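Local coordinates for protease 2A (Rhinovirus C, PDB 5X45), which is probably a chymotrypsin-like cysteine protease that cleaves the viral polyprotein, with a bound zinc ion as part of its fold, at residues Leu111-His115 / Gly116-Met120. Residues are numbered along the deposited sequence; the frame is centred on the assembly and turned at random.
Sequences LLCKH and GVIGM. With ZN (zinc ion), chain E.
With CG1 turned between its backbone N and carbonyl carbon (chi1 61°), Ile-118 lays its ethyl branch obliquely across Leu-111, whose own CG stands opposite its backbone N (chi1 169°); Leu-111 CG and Ile-118 CG1 lie 3.8 Å apart. Branched aliphatic side chains suit this buried face, where Leu-111 also meets Val-71. The methyl CG2 of Ile-118 instead lies 3.8 Å from Cys-113 SG.

The hairpin of strands 110-113 and 116-124, part of the six-stranded antiparallel barrel, as in chymotrypsin-like proteases, is interrupted by a classic beta bulge: Ile-118 and Gly-119, the latter without a side chain, both face Leu-111. Leu-111 O accepts from Ile-118 N at 2.9 Å and, weakly, from Gly-119 N, while Leu-111 N donates to Gly-119 O in a nearly straight bond (171°). Beyond the bulge, on the other face, Leu-112 CD2 meets Val-117 CG2 at 4.0 Å.

At the turn, Cys-113 N donates to Gly-116 O at 2.9 Å, and the positive phi of Gly-116 suits glycine. Cys-113 SG and His-115 ND1, a soft sulfur and a ring nitrogen, both common zinc ligands, each bind zinc at 2.5 Å; Cys-55 belongs to the same site. A weak bond from His-115 N may temper the charge on Cys-113 SG. The zinc, also bound by Cys-53, probably ties the hairpin's end to the segment carrying that cysteine.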
ATOM      1  N   LEU A 111       2.788  -1.771   5.111  1.00 21.72           N
ATOM      2  CA  LEU A 111       2.164  -1.721   6.427  1.00 21.78           C
ATOM      3  C   LEU A 111       1.884  -3.142   6.913  1.00 28.97           C
ATOM      4  O   LEU A 111       1.144  -3.902   6.273  1.00 25.07           O
ATOM      5  CB  LEU A 111       0.866  -0.913   6.386  1.00 21.40           C
ATOM      6  CG  LEU A 111      -0.028  -0.979   7.626  1.00 21.84           C
ATOM      7  CD1 LEU A 111       0.701  -0.432   8.837  1.00 32.61           C
ATOM      8  CD2 LEU A 111      -1.303  -0.192   7.387  1.00 24.61           C
ATOM      9  N   LEU A 112       2.462  -3.487   8.060  1.00 22.77           N
ATOM     10  CA  LEU A 112       2.327  -4.830   8.619  1.00 26.38           C
ATOM     11  C   LEU A 112       1.665  -4.852   9.983  1.00 27.45           C
ATOM     12  O   LEU A 112       1.920  -4.000  10.833  1.00 29.41           O
ATOM     13  CB  LEU A 112       3.693  -5.507   8.745  1.00 24.25           C
ATOM     14  CG  LEU A 112       4.432  -5.862   7.467  1.00 27.01           C
ATOM     15  CD1 LEU A 112       5.453  -4.789   7.156  1.00 27.43           C
ATOM     16  CD2 LEU A 112       5.086  -7.222   7.637  1.00 25.28           C
ATOM     17  N   CYS A 113       0.802  -5.836  10.181  1.00 28.00           N
ATOM     18  CA  CYS A 113       0.357  -6.203  11.514  1.00 26.63           C
ATOM     19  C   CYS A 113       1.079  -7.489  11.921  1.00 27.95           C
ATOM     20  O   CYS A 113       1.966  -7.958  11.215  1.00 31.68           O
ATOM     21  CB  CYS A 113      -1.156  -6.380  11.542  1.00 27.20           C
ATOM     22  SG  CYS A 113      -1.718  -7.810  10.604  1.00 46.70           S
ATOM     23  N   LYS A 114       0.691  -8.071  13.045  1.00 36.01           N
ATOM     24  CA  LYS A 114       1.331  -9.288  13.507  1.00 36.60           C
ATOM     25  C   LYS A 114       1.168 -10.426  12.489  1.00 34.32           C
ATOM     26  O   LYS A 114       2.071 -11.235  12.301  1.00 38.18           O
ATOM     27  CB  LYS A 114       0.758  -9.689  14.866  1.00 47.75           C
ATOM     28  CG  LYS A 114       1.031 -11.125  15.255  1.00 61.05           C
ATOM     29  CD  LYS A 114      -0.022 -11.645  16.224  1.00 64.08           C
ATOM     30  CE  LYS A 114       0.175 -13.126  16.468  1.00 67.73           C
ATOM     31  NZ  LYS A 114       1.584 -13.413  16.869  1.00 66.94           N
ATOM     32  N   HIS A 115       0.021 -10.471  11.820  1.00 31.52           N
ATOM     33  CA  HIS A 115      -0.315 -11.583  10.930  1.00 40.13           C
ATOM     34  C   HIS A 115       0.210 -11.455   9.490  1.00 43.84           C
ATOM     35  O   HIS A 115       0.230 -12.436   8.747  1.00 47.59           O
ATOM     36  CB  HIS A 115      -1.829 -11.771  10.921  1.00 33.73           C
ATOM     37  CG  HIS A 115      -2.403 -11.989  12.283  1.00 59.99           C
ATOM     38  ND1 HIS A 115      -3.247 -11.085  12.893  1.00 61.18           N
ATOM     39  CD2 HIS A 115      -2.234 -13.001  13.167  1.00 63.41           C
ATOM     40  CE1 HIS A 115      -3.582 -11.536  14.088  1.00 66.58           C
ATOM     41  NE2 HIS A 115      -2.982 -12.696  14.279  1.00 71.44           N
ATOM     42  N   GLY A 116       0.649 -10.264   9.098  1.00 43.72           N
ATOM     43  CA  GLY A 116       1.215 -10.084   7.775  1.00 27.66           C
ATOM     44  C   GLY A 116       1.069  -8.682   7.223  1.00 25.70           C
ATOM     45  O   GLY A 116       0.872  -7.721   7.962  1.00 30.88           O
ATOM     46  N   VAL A 117       1.193  -8.568   5.909  1.00 25.20           N
ATOM     47  CA  VAL A 117       1.093  -7.285   5.238  1.00 30.87           C
ATOM     48  C   VAL A 117      -0.369  -6.944   4.946  1.00 26.65           C
ATOM     49  O   VAL A 117      -1.072  -7.721   4.302  1.00 28.08           O
ATOM     50  CB  VAL A 117       1.885  -7.287   3.926  1.00 31.52           C
ATOM     51  CG1 VAL A 117       1.953  -5.872   3.353  1.00 22.75           C
ATOM     52  CG2 VAL A 117       3.291  -7.832   4.163  1.00 24.62           C
ATOM     53  N   ILE A 118      -0.830  -5.789   5.409  1.00 24.91           N
ATOM     54  CA  ILE A 118      -2.222  -5.422   5.190  1.00 32.82           C
ATOM     55  C   ILE A 118      -2.358  -4.181   4.311  1.00 33.23           C
ATOM     56  O   ILE A 118      -3.463  -3.841   3.900  1.00 38.93           O
ATOM     57  CB  ILE A 118      -2.969  -5.151   6.525  1.00 31.81           C
ATOM     58  CG1 ILE A 118      -2.313  -3.998   7.282  1.00 31.03           C
ATOM     59  CG2 ILE A 118      -3.034  -6.402   7.382  1.00 24.66           C
ATOM     60  CD1 ILE A 118      -3.028  -3.629   8.556  1.00 41.65           C
ATOM     61  N   GLY A 119      -1.247  -3.515   4.010  1.00 21.10           N
ATOM     62  CA  GLY A 119      -1.318  -2.266   3.276  1.00 20.64           C
ATOM     63  C   GLY A 119      -0.034  -1.758   2.653  1.00 27.34           C
ATOM     64  O   GLY A 119       1.048  -2.291   2.893  1.00 28.34           O
ATOM     65  N   MET A 120      -0.175  -0.726   1.827  1.00 25.77           N
ATOM     66  CA  MET A 120       0.951  -0.063   1.171  1.00 24.90           C
ATOM     67  C   MET A 120       0.723   1.437   1.179  1.00 29.18           C
ATOM     68  O   MET A 120      -0.396   1.895   0.944  1.00 24.95           O
ATOM     69  CB  MET A 120       1.108  -0.522  -0.277  1.00 28.53           C
ATOM     70  CG  MET A 120       1.927  -1.771  -0.498  1.00 43.37           C
ATOM     71  SD  MET A 120       2.200  -2.054  -2.277  1.00 59.79           S
ATOM     72  CE  MET A 120       0.510  -2.089  -2.880  1.00 51.51           C
TER
HETATM   73 ZN    ZN E 201      -3.605  -8.805  11.978  1.00 70.65          ZN